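Local coordinates for protein 30kLP (Treponema pallidum, PDB 3K8G) that alters membrane permeability at acidic pH and might take part in ligand transport as an outer membrane-associated lipoprotein, at residues Y24-I38 and I47-G59. Residues are numbered along the deposited sequence; the frame is centred on the assembly and turned at random.
Sequences YFPVAGNENLISRII and IKKIVDRTTAVYG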
loop_
_atom_site.group_PDB
_atom_site.type_symbol
_atom_site.label_atom_id
_atom_site.label_comp_id
_atom_site.label_asym_id
_atom_site.label_seq_id
_atom_site.Cartn_x
_atom_site.Cartn_y
_atom_site.Cartn_z
ATOM N N TYR A 24 -1.053 1.436 -3.786
ATOM C CA TYR A 24 -0.528 0.935 -5.026
ATOM C C TYR A 24 0.866 1.560 -5.251
ATOM O O TYR A 24 1.011 2.786 -5.218
ATOM C CB TYR A 24 -1.494 1.299 -6.167
ATOM C CG TYR A 24 -0.877 1.091 -7.516
ATOM C CD1 TYR A 24 -0.743 -0.176 -8.058
ATOM C CD2 TYR A 24 -0.419 2.187 -8.255
ATOM C CE1 TYR A 24 -0.138 -0.358 -9.344
ATOM C CE2 TYR A 24 0.195 2.026 -9.527
ATOM C CZ TYR A 24 0.306 0.764 -10.060
ATOM O OH TYR A 24 0.891 0.639 -11.305
ATOM N N PHE A 25 1.874 0.712 -5.478
ATOM C CA PHE A 25 3.247 1.180 -5.737
ATOM C C PHE A 25 3.749 0.598 -7.070
ATOM O O PHE A 25 4.009 -0.595 -7.130
ATOM C CB PHE A 25 4.209 0.614 -4.692
ATOM C CG PHE A 25 3.950 1.058 -3.267
ATOM C CD1 PHE A 25 4.710 2.072 -2.693
ATOM C CD2 PHE A 25 3.027 0.392 -2.474
ATOM C CE1 PHE A 25 4.510 2.471 -1.375
ATOM C CE2 PHE A 25 2.817 0.785 -1.151
ATOM C CZ PHE A 25 3.550 1.818 -0.603
ATOM N N PRO A 26 3.931 1.432 -8.109
ATOM C CA PRO A 26 4.778 0.970 -9.220
ATOM C C PRO A 26 6.202 0.783 -8.683
ATOM O O PRO A 26 6.702 1.656 -8.002
ATOM C CB PRO A 26 4.710 2.116 -10.246
ATOM C CG PRO A 26 3.860 3.219 -9.634
ATOM C CD PRO A 26 3.488 2.837 -8.237
ATOM N N VAL A 27 6.833 -0.359 -8.918
ATOM C CA VAL A 27 8.164 -0.576 -8.321
ATOM C C VAL A 27 9.225 0.354 -8.950
ATOM O O VAL A 27 10.037 0.910 -8.234
ATOM C CB VAL A 27 8.585 -2.053 -8.356
ATOM C CG1 VAL A 27 10.021 -2.254 -7.836
ATOM C CG2 VAL A 27 7.572 -2.891 -7.514
ATOM N N ALA A 28 9.193 0.521 -10.271
ATOM C CA ALA A 28 10.155 1.435 -10.970
ATOM C C ALA A 28 10.004 2.882 -10.505
ATOM O O ALA A 28 8.901 3.459 -10.539
ATOM C CB ALA A 28 10.014 1.330 -12.475
ATOM N N GLY A 29 11.113 3.450 -10.029
ATOM C CA GLY A 29 11.137 4.814 -9.495
ATOM C C GLY A 29 10.861 4.908 -8.003
ATOM O O GLY A 29 11.063 5.976 -7.387
ATOM N N ASN A 30 10.419 3.794 -7.415
ATOM C CA ASN A 30 10.097 3.751 -5.988
ATOM C C ASN A 30 10.857 2.728 -5.160
ATOM O O ASN A 30 10.438 2.365 -4.047
ATOM C CB ASN A 30 8.586 3.584 -5.795
ATOM C CG ASN A 30 7.805 4.682 -6.466
ATOM O OD1 ASN A 30 7.938 5.829 -6.105
ATOM N ND2 ASN A 30 7.011 4.339 -7.462
ATOM N N GLU A 31 12.007 2.305 -5.685
ATOM C CA GLU A 31 12.799 1.237 -5.088
ATOM C C GLU A 31 13.254 1.502 -3.662
ATOM O O GLU A 31 13.122 0.631 -2.795
ATOM C CB GLU A 31 14.014 0.898 -5.999
ATOM C CG GLU A 31 13.614 0.408 -7.399
ATOM C CD GLU A 31 13.501 1.518 -8.447
ATOM O OE1 GLU A 31 13.449 2.717 -8.102
ATOM O OE2 GLU A 31 13.474 1.191 -9.646
ATOM N N ASN A 32 13.782 2.699 -3.414
ATOM C CA ASN A 32 14.267 3.068 -2.084
ATOM C C ASN A 32 13.125 3.090 -1.065
ATOM O O ASN A 32 13.232 2.524 0.026
ATOM C CB ASN A 32 14.960 4.434 -2.115
ATOM C CG ASN A 32 15.368 4.931 -0.711
ATOM O OD1 ASN A 32 14.866 5.961 -0.224
ATOM N ND2 ASN A 32 16.280 4.203 -0.062
ATOM N N LEU A 33 12.031 3.757 -1.420
ATOM C CA LEU A 33 10.872 3.804 -0.529
ATOM C C LEU A 33 10.399 2.394 -0.114
ATOM O O LEU A 33 10.186 2.119 1.063
ATOM C CB LEU A 33 9.717 4.560 -1.191
ATOM C CG LEU A 33 8.412 4.529 -0.389
ATOM C CD1 LEU A 33 8.630 5.377 0.852
ATOM C CD2 LEU A 33 7.240 5.050 -1.227
ATOM N N ILE A 34 10.227 1.515 -1.092
ATOM C CA ILE A 34 9.715 0.166 -0.811
ATOM C C ILE A 34 10.730 -0.601 0.046
ATOM O O ILE A 34 10.353 -1.291 0.985
ATOM C CB ILE A 34 9.393 -0.608 -2.102
ATOM C CG1 ILE A 34 8.241 0.064 -2.853
ATOM C CG2 ILE A 34 9.015 -2.065 -1.765
ATOM C CD1 ILE A 34 8.189 -0.258 -4.344
ATOM N N SER A 35 12.019 -0.468 -0.281
ATOM C CA SER A 35 13.065 -1.083 0.529
ATOM C C SER A 35 12.963 -0.657 1.977
ATOM O O SER A 35 13.025 -1.502 2.858
ATOM C CB SER A 35 14.465 -0.761 -0.020
ATOM O OG SER A 35 14.701 -1.542 -1.179
ATOM N N ARG A 36 12.810 0.647 2.222
ATOM C CA ARG A 36 12.720 1.170 3.589
ATOM C C ARG A 36 11.502 0.644 4.340
ATOM O O ARG A 36 11.587 0.311 5.528
ATOM C CB ARG A 36 12.655 2.695 3.591
ATOM C CG ARG A 36 13.930 3.380 3.196
ATOM C CD ARG A 36 13.734 4.901 3.213
ATOM N NE ARG A 36 15.009 5.592 3.009
ATOM C CZ ARG A 36 15.840 5.949 3.987
ATOM N NH1 ARG A 36 15.537 5.701 5.257
ATOM N NH2 ARG A 36 16.979 6.567 3.687
ATOM N N ILE A 37 10.358 0.593 3.668
ATOM C CA ILE A 37 9.168 0.039 4.317
ATOM C C ILE A 37 9.401 -1.412 4.705
ATOM O O ILE A 37 9.132 -1.803 5.840
ATOM C CB ILE A 37 7.922 0.163 3.430
ATOM C CG1 ILE A 37 7.587 1.633 3.214
ATOM C CG2 ILE A 37 6.714 -0.586 4.073
ATOM C CD1 ILE A 37 6.637 1.868 2.070
ATOM N N ILE A 38 9.942 -2.199 3.777
ATOM C CA ILE A 38 10.210 -3.610 4.060
ATOM C C ILE A 38 11.140 -3.768 5.263
ATOM O O ILE A 38 10.843 -4.542 6.184
ATOM C CB ILE A 38 10.772 -4.330 2.830
ATOM C CG1 ILE A 38 9.665 -4.516 1.792
ATOM C CG2 ILE A 38 11.481 -5.672 3.221
ATOM C CD1 ILE A 38 10.182 -5.036 0.475
ATOM N N ILE A 47 11.872 -11.409 0.637
ATOM C CA ILE A 47 10.913 -10.319 0.296
ATOM C C ILE A 47 11.559 -9.298 -0.636
ATOM O O ILE A 47 10.980 -8.937 -1.666
ATOM C CB ILE A 47 10.325 -9.638 1.552
ATOM C CG1 ILE A 47 9.775 -10.680 2.536
ATOM C CG2 ILE A 47 9.196 -8.636 1.182
ATOM C CD1 ILE A 47 8.502 -11.436 2.063
ATOM N N LYS A 48 12.786 -8.870 -0.308
ATOM C CA LYS A 48 13.533 -7.962 -1.185
ATOM C C LYS A 48 13.749 -8.606 -2.543
ATOM O O LYS A 48 13.547 -7.969 -3.577
ATOM C CB LYS A 48 14.876 -7.530 -0.552
ATOM C CG LYS A 48 14.738 -6.419 0.481
ATOM C CD LYS A 48 16.023 -5.613 0.651
ATOM C CE LYS A 48 15.822 -4.483 1.667
ATOM N NZ LYS A 48 16.978 -3.525 1.704
ATOM N N LYS A 49 14.131 -9.886 -2.547
ATOM C CA LYS A 49 14.329 -10.603 -3.803
ATOM C C LYS A 49 13.062 -10.615 -4.659
ATOM O O LYS A 49 13.130 -10.425 -5.886
ATOM C CB LYS A 49 14.856 -12.025 -3.550
ATOM C CG LYS A 49 16.357 -12.040 -3.179
ATOM C CD LYS A 49 16.831 -13.449 -2.789
ATOM C CE LYS A 49 18.330 -13.488 -2.487
ATOM N NZ LYS A 49 18.657 -12.637 -1.314
ATOM N N ILE A 50 11.912 -10.832 -4.019
ATOM C CA ILE A 50 10.622 -10.816 -4.733
ATOM C C ILE A 50 10.356 -9.432 -5.333
ATOM O O ILE A 50 9.964 -9.318 -6.521
ATOM C CB ILE A 50 9.449 -11.307 -3.832
ATOM C CG1 ILE A 50 9.646 -12.799 -3.480
ATOM C CG2 ILE A 50 8.071 -11.107 -4.531
ATOM C CD1 ILE A 50 8.712 -13.323 -2.419
ATOM N N VAL A 51 10.590 -8.395 -4.527
ATOM C CA VAL A 51 10.366 -7.005 -4.973
ATOM C C VAL A 51 11.215 -6.676 -6.186
ATOM O O VAL A 51 10.723 -6.043 -7.115
ATOM C CB VAL A 51 10.553 -5.951 -3.843
ATOM C CG1 VAL A 51 10.185 -4.555 -4.331
ATOM C CG2 VAL A 51 9.647 -6.257 -2.724
ATOM N N ASP A 52 12.476 -7.140 -6.198
ATOM C CA ASP A 52 13.379 -6.913 -7.338
ATOM C C ASP A 52 12.901 -7.533 -8.654
ATOM O O ASP A 52 13.352 -7.135 -9.729
ATOM C CB ASP A 52 14.820 -7.347 -7.000
ATOM C CG ASP A 52 15.428 -6.514 -5.859
ATOM O OD1 ASP A 52 16.422 -6.949 -5.249
ATOM O OD2 ASP A 52 14.905 -5.419 -5.559
ATOM N N ARG A 53 11.957 -8.468 -8.566
ATOM C CA ARG A 53 11.329 -9.075 -9.748
ATOM C C ARG A 53 9.850 -8.643 -9.981
ATOM O O ARG A 53 9.142 -9.254 -10.782
ATOM C CB ARG A 53 11.400 -10.602 -9.628
ATOM C CG ARG A 53 12.852 -11.156 -9.626
ATOM C CD ARG A 53 12.880 -12.633 -9.953
ATOM N NE ARG A 53 12.587 -12.853 -11.368
ATOM C CZ ARG A 53 13.498 -12.986 -12.328
ATOM N NH1 ARG A 53 14.800 -12.944 -12.047
ATOM N NH2 ARG A 53 13.095 -13.166 -13.576
ATOM N N THR A 54 9.413 -7.590 -9.293
ATOM C CA THR A 54 8.004 -7.149 -9.298
ATOM C C THR A 54 7.858 -5.828 -10.057
ATOM O O THR A 54 8.689 -4.941 -9.886
ATOM C CB THR A 54 7.534 -6.997 -7.855
ATOM O OG1 THR A 54 7.685 -8.255 -7.200
ATOM C CG2 THR A 54 6.038 -6.542 -7.744
ATOM N N THR A 55 6.834 -5.707 -10.909
ATOM C CA THR A 55 6.601 -4.436 -11.596
ATOM C C THR A 55 5.648 -3.531 -10.796
ATOM O O THR A 55 5.799 -2.298 -10.833
ATOM C CB THR A 55 6.082 -4.608 -13.053
ATOM O OG1 THR A 55 4.895 -5.392 -13.038
ATOM C CG2 THR A 55 7.119 -5.349 -13.928
ATOM N N ALA A 56 4.691 -4.136 -10.071
ATOM C CA ALA A 56 3.706 -3.349 -9.319
ATOM C C ALA A 56 3.192 -4.120 -8.105
ATOM O O ALA A 56 3.031 -5.342 -8.159
ATOM C CB ALA A 56 2.524 -2.960 -10.224
ATOM N N VAL A 57 2.973 -3.393 -7.010
ATOM C CA VAL A 57 2.475 -3.977 -5.770
ATOM C C VAL A 57 1.113 -3.302 -5.418
ATOM O O VAL A 57 1.020 -2.077 -5.385
ATOM C CB VAL A 57 3.481 -3.754 -4.603
ATOM C CG1 VAL A 57 2.889 -4.229 -3.248
ATOM C CG2 VAL A 57 4.820 -4.521 -4.848
ATOM N N TYR A 58 0.103 -4.115 -5.125
ATOM C CA TYR A 58 -1.222 -3.654 -4.686
ATOM C C TYR A 58 -1.355 -4.084 -3.237
ATOM O O TYR A 58 -1.006 -5.223 -2.899
ATOM C CB TYR A 58 -2.303 -4.349 -5.518
ATOM C CG TYR A 58 -2.162 -4.112 -6.987
ATOM C CD1 TYR A 58 -2.927 -3.130 -7.620
ATOM C CD2 TYR A 58 -1.250 -4.847 -7.752
ATOM C CE1 TYR A 58 -2.808 -2.892 -8.988
ATOM C CE2 TYR A 58 -1.112 -4.603 -9.131
ATOM C CZ TYR A 58 -1.896 -3.621 -9.733
ATOM O OH TYR A 58 -1.783 -3.373 -11.091
ATOM N N GLY A 59 -1.811 -3.192 -2.355
ATOM C CA GLY A 59 -1.843 -3.560 -0.961
ATOM C C GLY A 59 -3.137 -3.115 -0.290
ATOM O O GLY A 59 -3.759 -2.154 -0.702
HETATM O O HOH W 1 7.346 -0.628 -12.222
#
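Val-27 meets Thr-54 and Val-51 where a strand–helix–helix–strand unit of the U-shaped β-half-barrel closes on itself, illustrating how a residue just after strand 24-26 can fill the corner between a strand pair and helix 47-52. Antiparallel strands form the base: Phe-25 and Val-57 exchange two backbone hydrogen bonds, and Val-27 N adds a third to Thr-55 O (2.9 Å). A water donates to the same oxygen and accepts from Ala-28 N, bridging the two segments. Val-27 CG1 lies anti to the backbone N (chi1 175°) and reaches Val-51 CG1 at 4.2 Å. Val-27 CB and CG2 lie against Thr-54 O, both at 3.3 Å, and CG2 also meets Thr-54 CG2 and Val-57 CG2.

On the sheet face shared by Tyr-24, Ala-56 and Tyr-58, the two tyrosines run side by side, their planes inclined at 49°. Tyr-24 CD1 sits over one face of the Tyr-58 ring, and Tyr-24 CE1 touches Ala-56 CB at 3.8 Å. Helix 147-153 backs this face, Cys-153 O accepting a bond from Tyr-58 OH.

The nearly antiparallel helices 31-38 and 47-52 belong to the inferred amphipathic helices 2 and 3, which, with helix 9, move away from helices 7 and 8 when the cavity opens. Between them, Ile-38 CD1 lies 3.8 Å from Ile-47 CG2, and Ile-38 CD1 packs tightly, at 3.5 Å, against Val-51 CG2.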